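Local coordinates for hypothetical conserved protein (PDB 2QYH), which is of unknown function but belongs to the haloacid dehalogenase-like hydrolases and is probably a magnesium-dependent phosphatase, at residues V102-H116 with H130-Y144. Residues are numbered along the deposited sequence; the frame is centred on the assembly and turned at random.
Sequences VFMDAEKMRASIGDH and HPPVDPLYYENKDIY
Tyr137 presents one ring face to Arg110, whose CG sits 3.8 Å from the ring centroid in a CH-pi contact, and the other to CG of Lys141; Asp105 OD2 and Asp134 OD2 lie at its edge. The Arg110 guanidinium is itself sandwiched, with Lys108 CD over one face and the ring of Pro132 over the other, while its NH1 turns back to Met109 O. Phe103 takes Tyr138 CD1 over a face, the two rings inclined at 44°, and meets Asp134 O at its edge; Val87 of helix 84-96 packs against both side chains. A chi1 of -171°, placing CG beside the carbonyl carbon, aims the Tyr137 ring over Arg110 with OH at Asp105 OD2 (2.6 Å), above the carboxylate plane. That hydroxyl donates to Asp105 OD2 and accepts from Lys108 NZ and Lys141 NZ, so three bonds fix it, and the carboxylate probably eases the closeness of the two ammonium groups. Asp105 OD1 meanwhile accepts from Lys108 N, an Asx motif. Farther along, Ile113 O and His116 O border the His130 ring in its plane, and His116 N donates to His130 NE2 (3.2 Å) from 35° outside it. A single bridge pairs Ala111 with Val133 through Ala111 N to Pro132 O (3.0 Å) and Asp134 N to Ala111 O (2.9 Å); Tyr144 N to Met104 O (3.0 Å) is a separate backbone link. The loop thus flanks edge strand 109-111 of a beta-hairpin, while the helical turn packs across it onto Phe103 and Arg110, consistent with the alpha/beta cap domain of Cof-type HAD hydrolases.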
loop_
_atom_site.group_PDB
_atom_site.type_symbol
_atom_site.label_atom_id
_atom_site.label_comp_id
_atom_site.label_asym_id
_atom_site.label_seq_id
_atom_site.Cartn_x
_atom_site.Cartn_y
_atom_site.Cartn_z
ATOM N N VAL D 102 -14.903 7.242 -13.817
ATOM C CA VAL D 102 -14.259 7.398 -12.528
ATOM C C VAL D 102 -13.135 8.379 -12.803
ATOM O O VAL D 102 -12.366 8.197 -13.747
ATOM C CB VAL D 102 -13.707 6.060 -11.982
ATOM C CG1 VAL D 102 -12.691 6.318 -10.876
ATOM C CG2 VAL D 102 -14.861 5.221 -11.427
ATOM N N PHE D 103 -13.082 9.438 -12.001
ATOM C CA PHE D 103 -12.065 10.476 -12.134
ATOM C C PHE D 103 -10.932 10.200 -11.156
ATOM O O PHE D 103 -11.171 9.989 -9.968
ATOM C CB PHE D 103 -12.683 11.838 -11.847
ATOM C CG PHE D 103 -13.974 12.061 -12.558
ATOM C CD1 PHE D 103 -14.009 12.168 -13.944
ATOM C CD2 PHE D 103 -15.170 12.116 -11.846
ATOM C CE1 PHE D 103 -15.223 12.323 -14.617
ATOM C CE2 PHE D 103 -16.388 12.270 -12.505
ATOM C CZ PHE D 103 -16.415 12.373 -13.896
HETATM N N MSE D 104 -9.703 10.214 -11.670
HETATM C CA MSE D 104 -8.510 9.938 -10.872
HETATM C C MSE D 104 -7.477 11.061 -10.833
HETATM O O MSE D 104 -7.141 11.651 -11.863
HETATM C CB MSE D 104 -7.810 8.699 -11.415
HETATM C CG MSE D 104 -8.691 7.496 -11.589
HETATM SE SE MSE D 104 -7.812 6.194 -12.713
HETATM C CE MSE D 104 -6.474 5.560 -11.473
ATOM N N ASP D 105 -6.986 11.369 -9.636
ATOM C CA ASP D 105 -5.926 12.357 -9.496
ATOM C C ASP D 105 -4.838 11.666 -8.680
ATOM O O ASP D 105 -4.909 10.461 -8.470
ATOM C CB ASP D 105 -6.416 13.665 -8.844
ATOM C CG ASP D 105 -6.812 13.510 -7.392
ATOM O OD1 ASP D 105 -6.623 12.427 -6.803
ATOM O OD2 ASP D 105 -7.315 14.511 -6.836
ATOM N N ALA D 106 -3.837 12.400 -8.222
ATOM C CA ALA D 106 -2.754 11.776 -7.481
ATOM C C ALA D 106 -3.114 11.228 -6.098
ATOM O O ALA D 106 -2.505 10.255 -5.639
ATOM C CB ALA D 106 -1.594 12.747 -7.371
ATOM N N GLU D 107 -4.097 11.833 -5.437
ATOM C CA GLU D 107 -4.480 11.393 -4.096
ATOM C C GLU D 107 -5.640 10.420 -4.051
ATOM O O GLU D 107 -5.584 9.406 -3.355
ATOM C CB GLU D 107 -4.844 12.592 -3.208
ATOM C CG GLU D 107 -3.689 13.466 -2.756
ATOM C CD GLU D 107 -3.009 14.189 -3.901
ATOM O OE1 GLU D 107 -3.722 14.797 -4.731
ATOM O OE2 GLU D 107 -1.760 14.156 -3.963
ATOM N N LYS D 108 -6.699 10.721 -4.790
ATOM C CA LYS D 108 -7.868 9.868 -4.742
ATOM C C LYS D 108 -8.554 9.574 -6.064
ATOM O O LYS D 108 -8.091 9.940 -7.144
ATOM C CB LYS D 108 -8.891 10.459 -3.764
ATOM C CG LYS D 108 -9.456 11.795 -4.211
ATOM C CD LYS D 108 -10.440 12.349 -3.208
ATOM C CE LYS D 108 -9.739 13.002 -2.037
ATOM N NZ LYS D 108 -9.041 14.237 -2.467
HETATM N N MSE D 109 -9.708 8.937 -5.935
HETATM C CA MSE D 109 -10.496 8.498 -7.060
HETATM C C MSE D 109 -11.988 8.745 -6.775
HETATM O O MSE D 109 -12.442 8.588 -5.639
HETATM C CB MSE D 109 -10.208 7.018 -7.215
HETATM C CG MSE D 109 -10.545 6.398 -8.510
HETATM SE SE MSE D 109 -9.999 4.572 -8.342
HETATM C CE MSE D 109 -8.883 4.465 -9.894
ATOM N N ARG D 110 -12.739 9.129 -7.806
ATOM C CA ARG D 110 -14.172 9.390 -7.661
ATOM C C ARG D 110 -15.001 8.858 -8.830
ATOM O O ARG D 110 -14.586 8.922 -9.989
ATOM C CB ARG D 110 -14.427 10.893 -7.502
ATOM C CG ARG D 110 -13.927 11.473 -6.195
ATOM C CD ARG D 110 -14.676 10.874 -5.017
ATOM N NE ARG D 110 -14.227 11.405 -3.730
ATOM C CZ ARG D 110 -13.335 10.815 -2.938
ATOM N NH1 ARG D 110 -12.782 9.659 -3.295
ATOM N NH2 ARG D 110 -13.005 11.376 -1.780
ATOM N N ALA D 111 -16.181 8.334 -8.508
ATOM C CA ALA D 111 -17.091 7.786 -9.509
ATOM C C ALA D 111 -18.234 8.757 -9.803
ATOM O O ALA D 111 -18.718 9.452 -8.902
ATOM C CB ALA D 111 -17.651 6.462 -9.026
ATOM N N SER D 112 -18.658 8.802 -11.065
ATOM C CA SER D 112 -19.742 9.690 -11.487
ATOM C C SER D 112 -21.123 9.159 -11.092
ATOM O O SER D 112 -22.058 9.933 -10.916
ATOM C CB SER D 112 -19.682 9.911 -13.005
ATOM O OG SER D 112 -19.788 8.691 -13.723
ATOM N N ILE D 113 -21.236 7.841 -10.947
ATOM C CA ILE D 113 -22.492 7.191 -10.569
ATOM C C ILE D 113 -22.257 6.254 -9.378
ATOM O O ILE D 113 -21.255 5.538 -9.339
ATOM C CB ILE D 113 -23.059 6.349 -11.740
ATOM C CG1 ILE D 113 -23.265 7.234 -12.971
ATOM C CG2 ILE D 113 -24.369 5.699 -11.331
ATOM C CD1 ILE D 113 -23.756 6.488 -14.201
ATOM N N GLY D 114 -23.185 6.257 -8.422
ATOM C CA GLY D 114 -23.064 5.402 -7.252
ATOM C C GLY D 114 -23.631 3.994 -7.397
ATOM O O GLY D 114 -24.558 3.764 -8.173
ATOM N N ASP D 115 -23.063 3.052 -6.648
ATOM C CA ASP D 115 -23.482 1.656 -6.635
ATOM C C ASP D 115 -23.690 1.094 -8.043
ATOM O O ASP D 115 -24.642 0.367 -8.297
ATOM C CB ASP D 115 -24.752 1.440 -5.804
ATOM C CG ASP D 115 -25.122 -0.036 -5.662
ATOM O OD1 ASP D 115 -24.207 -0.867 -5.523
ATOM O OD2 ASP D 115 -26.328 -0.358 -5.661
ATOM N N HIS D 116 -22.786 1.414 -8.964
ATOM C CA HIS D 116 -22.903 0.895 -10.314
ATOM C C HIS D 116 -22.186 -0.446 -10.416
ATOM O O HIS D 116 -21.023 -0.554 -10.040
ATOM C CB HIS D 116 -22.306 1.891 -11.300
ATOM C CG HIS D 116 -22.460 1.476 -12.722
ATOM N ND1 HIS D 116 -21.689 0.484 -13.293
ATOM C CD2 HIS D 116 -23.321 1.894 -13.676
ATOM C CE1 HIS D 116 -22.079 0.306 -14.545
ATOM N NE2 HIS D 116 -23.066 1.146 -14.800
ATOM N N HIS D 130 -15.698 0.260 -4.398
ATOM C CA HIS D 130 -16.333 1.239 -5.267
ATOM C C HIS D 130 -15.916 2.642 -4.803
ATOM O O HIS D 130 -16.037 2.994 -3.623
ATOM C CB HIS D 130 -17.858 1.038 -5.242
ATOM C CG HIS D 130 -18.589 1.750 -6.339
ATOM N ND1 HIS D 130 -18.639 3.126 -6.423
ATOM C CD2 HIS D 130 -19.335 1.283 -7.368
ATOM C CE1 HIS D 130 -19.388 3.474 -7.455
ATOM N NE2 HIS D 130 -19.822 2.372 -8.045
ATOM N N PRO D 131 -15.370 3.452 -5.727
ATOM C CA PRO D 131 -14.960 4.791 -5.310
ATOM C C PRO D 131 -16.110 5.631 -4.764
ATOM O O PRO D 131 -17.279 5.407 -5.104
ATOM C CB PRO D 131 -14.356 5.368 -6.592
ATOM C CG PRO D 131 -13.724 4.157 -7.218
ATOM C CD PRO D 131 -14.903 3.190 -7.100
ATOM N N PRO D 132 -15.798 6.594 -3.883
ATOM C CA PRO D 132 -16.874 7.429 -3.345
ATOM C C PRO D 132 -17.501 8.142 -4.538
ATOM O O PRO D 132 -16.841 8.320 -5.561
ATOM C CB PRO D 132 -16.136 8.392 -2.419
ATOM C CG PRO D 132 -14.949 7.584 -1.963
ATOM C CD PRO D 132 -14.507 6.911 -3.241
ATOM N N VAL D 133 -18.758 8.557 -4.415
ATOM C CA VAL D 133 -19.437 9.221 -5.524
ATOM C C VAL D 133 -19.302 10.743 -5.535
ATOM O O VAL D 133 -19.443 11.399 -4.503
ATOM C CB VAL D 133 -20.942 8.866 -5.543
ATOM C CG1 VAL D 133 -21.592 9.390 -6.821
ATOM C CG2 VAL D 133 -21.116 7.367 -5.434
ATOM N N ASP D 134 -19.021 11.292 -6.714
ATOM C CA ASP D 134 -18.885 12.738 -6.902
ATOM C C ASP D 134 -18.843 13.072 -8.393
ATOM O O ASP D 134 -17.771 13.226 -8.976
ATOM C CB ASP D 134 -17.619 13.266 -6.240
ATOM C CG ASP D 134 -17.488 14.767 -6.374
ATOM O OD1 ASP D 134 -18.259 15.368 -7.155
ATOM O OD2 ASP D 134 -16.616 15.350 -5.702
ATOM N N PRO D 135 -20.020 13.206 -9.022
ATOM C CA PRO D 135 -20.174 13.514 -10.446
ATOM C C PRO D 135 -19.458 14.756 -10.972
ATOM O O PRO D 135 -19.274 14.899 -12.182
ATOM C CB PRO D 135 -21.688 13.618 -10.605
ATOM C CG PRO D 135 -22.199 12.674 -9.572
ATOM C CD PRO D 135 -21.339 13.038 -8.392
ATOM N N LEU D 136 -19.048 15.650 -10.082
ATOM C CA LEU D 136 -18.386 16.869 -10.527
ATOM C C LEU D 136 -16.985 17.064 -9.970
ATOM O O LEU D 136 -16.502 18.192 -9.899
ATOM C CB LEU D 136 -19.245 18.082 -10.162
ATOM C CG LEU D 136 -20.671 18.093 -10.728
ATOM C CD1 LEU D 136 -21.412 19.310 -10.207
ATOM C CD2 LEU D 136 -20.624 18.094 -12.253
ATOM N N TYR D 137 -16.327 15.969 -9.597
ATOM C CA TYR D 137 -14.984 16.040 -9.028
ATOM C C TYR D 137 -13.963 16.681 -9.966
ATOM O O TYR D 137 -13.081 17.419 -9.528
ATOM C CB TYR D 137 -14.519 14.639 -8.625
ATOM C CG TYR D 137 -13.231 14.629 -7.837
ATOM C CD1 TYR D 137 -12.016 14.325 -8.448
ATOM C CD2 TYR D 137 -13.223 14.953 -6.485
ATOM C CE1 TYR D 137 -10.824 14.342 -7.727
ATOM C CE2 TYR D 137 -12.040 14.974 -5.754
ATOM C CZ TYR D 137 -10.840 14.670 -6.379
ATOM O OH TYR D 137 -9.664 14.702 -5.658
ATOM N N TYR D 138 -14.100 16.406 -11.258
ATOM C CA TYR D 138 -13.187 16.941 -12.264
ATOM C C TYR D 138 -13.312 18.450 -12.465
ATOM O O TYR D 138 -12.389 19.097 -12.965
ATOM C CB TYR D 138 -13.424 16.249 -13.610
ATOM C CG TYR D 138 -14.774 16.550 -14.217
ATOM C CD1 TYR D 138 -15.919 15.872 -13.797
ATOM C CD2 TYR D 138 -14.914 17.535 -15.195
ATOM C CE1 TYR D 138 -17.173 16.168 -14.336
ATOM C CE2 TYR D 138 -16.164 17.842 -15.740
ATOM C CZ TYR D 138 -17.288 17.153 -15.307
ATOM O OH TYR D 138 -18.522 17.449 -15.843
ATOM N N GLU D 139 -14.453 19.006 -12.080
ATOM C CA GLU D 139 -14.702 20.433 -12.243
ATOM C C GLU D 139 -13.823 21.345 -11.383
ATOM O O GLU D 139 -13.536 22.478 -11.766
ATOM C CB GLU D 139 -16.182 20.727 -11.969
ATOM C CG GLU D 139 -17.139 20.046 -12.946
ATOM C CD GLU D 139 -17.287 20.800 -14.260
ATOM O OE1 GLU D 139 -16.296 21.411 -14.718
ATOM O OE2 GLU D 139 -18.395 20.772 -14.842
ATOM N N ASN D 140 -13.380 20.852 -10.235
ATOM C CA ASN D 140 -12.561 21.663 -9.338
ATOM C C ASN D 140 -11.216 21.033 -8.970
ATOM O O ASN D 140 -10.456 21.585 -8.173
ATOM C CB ASN D 140 -13.366 21.961 -8.078
ATOM C CG ASN D 140 -14.369 20.867 -7.765
ATOM O OD1 ASN D 140 -14.001 19.708 -7.569
ATOM N ND2 ASN D 140 -15.648 21.228 -7.728
ATOM N N LYS D 141 -10.925 19.880 -9.557
ATOM C CA LYS D 141 -9.673 19.180 -9.292
ATOM C C LYS D 141 -9.005 18.792 -10.599
ATOM O O LYS D 141 -9.679 18.590 -11.607
ATOM C CB LYS D 141 -9.935 17.904 -8.482
ATOM C CG LYS D 141 -10.225 18.111 -7.011
ATOM C CD LYS D 141 -9.035 18.747 -6.314
ATOM C CE LYS D 141 -9.220 18.776 -4.804
ATOM N NZ LYS D 141 -9.375 17.398 -4.244
ATOM N N ASP D 142 -7.680 18.701 -10.587
ATOM C CA ASP D 142 -6.953 18.279 -11.775
ATOM C C ASP D 142 -7.092 16.763 -11.868
ATOM O O ASP D 142 -6.846 16.049 -10.897
ATOM C CB ASP D 142 -5.465 18.634 -11.685
ATOM C CG ASP D 142 -5.171 20.057 -12.106
ATOM O OD1 ASP D 142 -5.997 20.651 -12.835
ATOM O OD2 ASP D 142 -4.101 20.576 -11.721
ATOM N N ILE D 143 -7.500 16.276 -13.031
ATOM C CA ILE D 143 -7.654 14.850 -13.244
ATOM C C ILE D 143 -6.556 14.447 -14.209
ATOM O O ILE D 143 -6.343 15.115 -15.219
ATOM C CB ILE D 143 -9.031 14.540 -13.849
ATOM C CG1 ILE D 143 -10.120 15.030 -12.897
ATOM C CG2 ILE D 143 -9.169 13.061 -14.121
ATOM C CD1 ILE D 143 -9.981 14.510 -11.488
ATOM N N TYR D 144 -5.844 13.368 -13.906
ATOM C CA TYR D 144 -4.757 12.938 -14.777
ATOM C C TYR D 144 -5.123 11.746 -15.635
ATOM O O TYR D 144 -4.444 11.441 -16.620
ATOM C CB TYR D 144 -3.514 12.616 -13.951
ATOM C CG TYR D 144 -2.992 13.809 -13.197
ATOM C CD1 TYR D 144 -3.233 13.959 -11.829
ATOM C CD2 TYR D 144 -2.297 14.820 -13.858
ATOM C CE1 TYR D 144 -2.794 15.088 -11.142
ATOM C CE2 TYR D 144 -1.857 15.955 -13.182
ATOM C CZ TYR D 144 -2.108 16.084 -11.827
ATOM O OH TYR D 144 -1.676 17.211 -11.166
#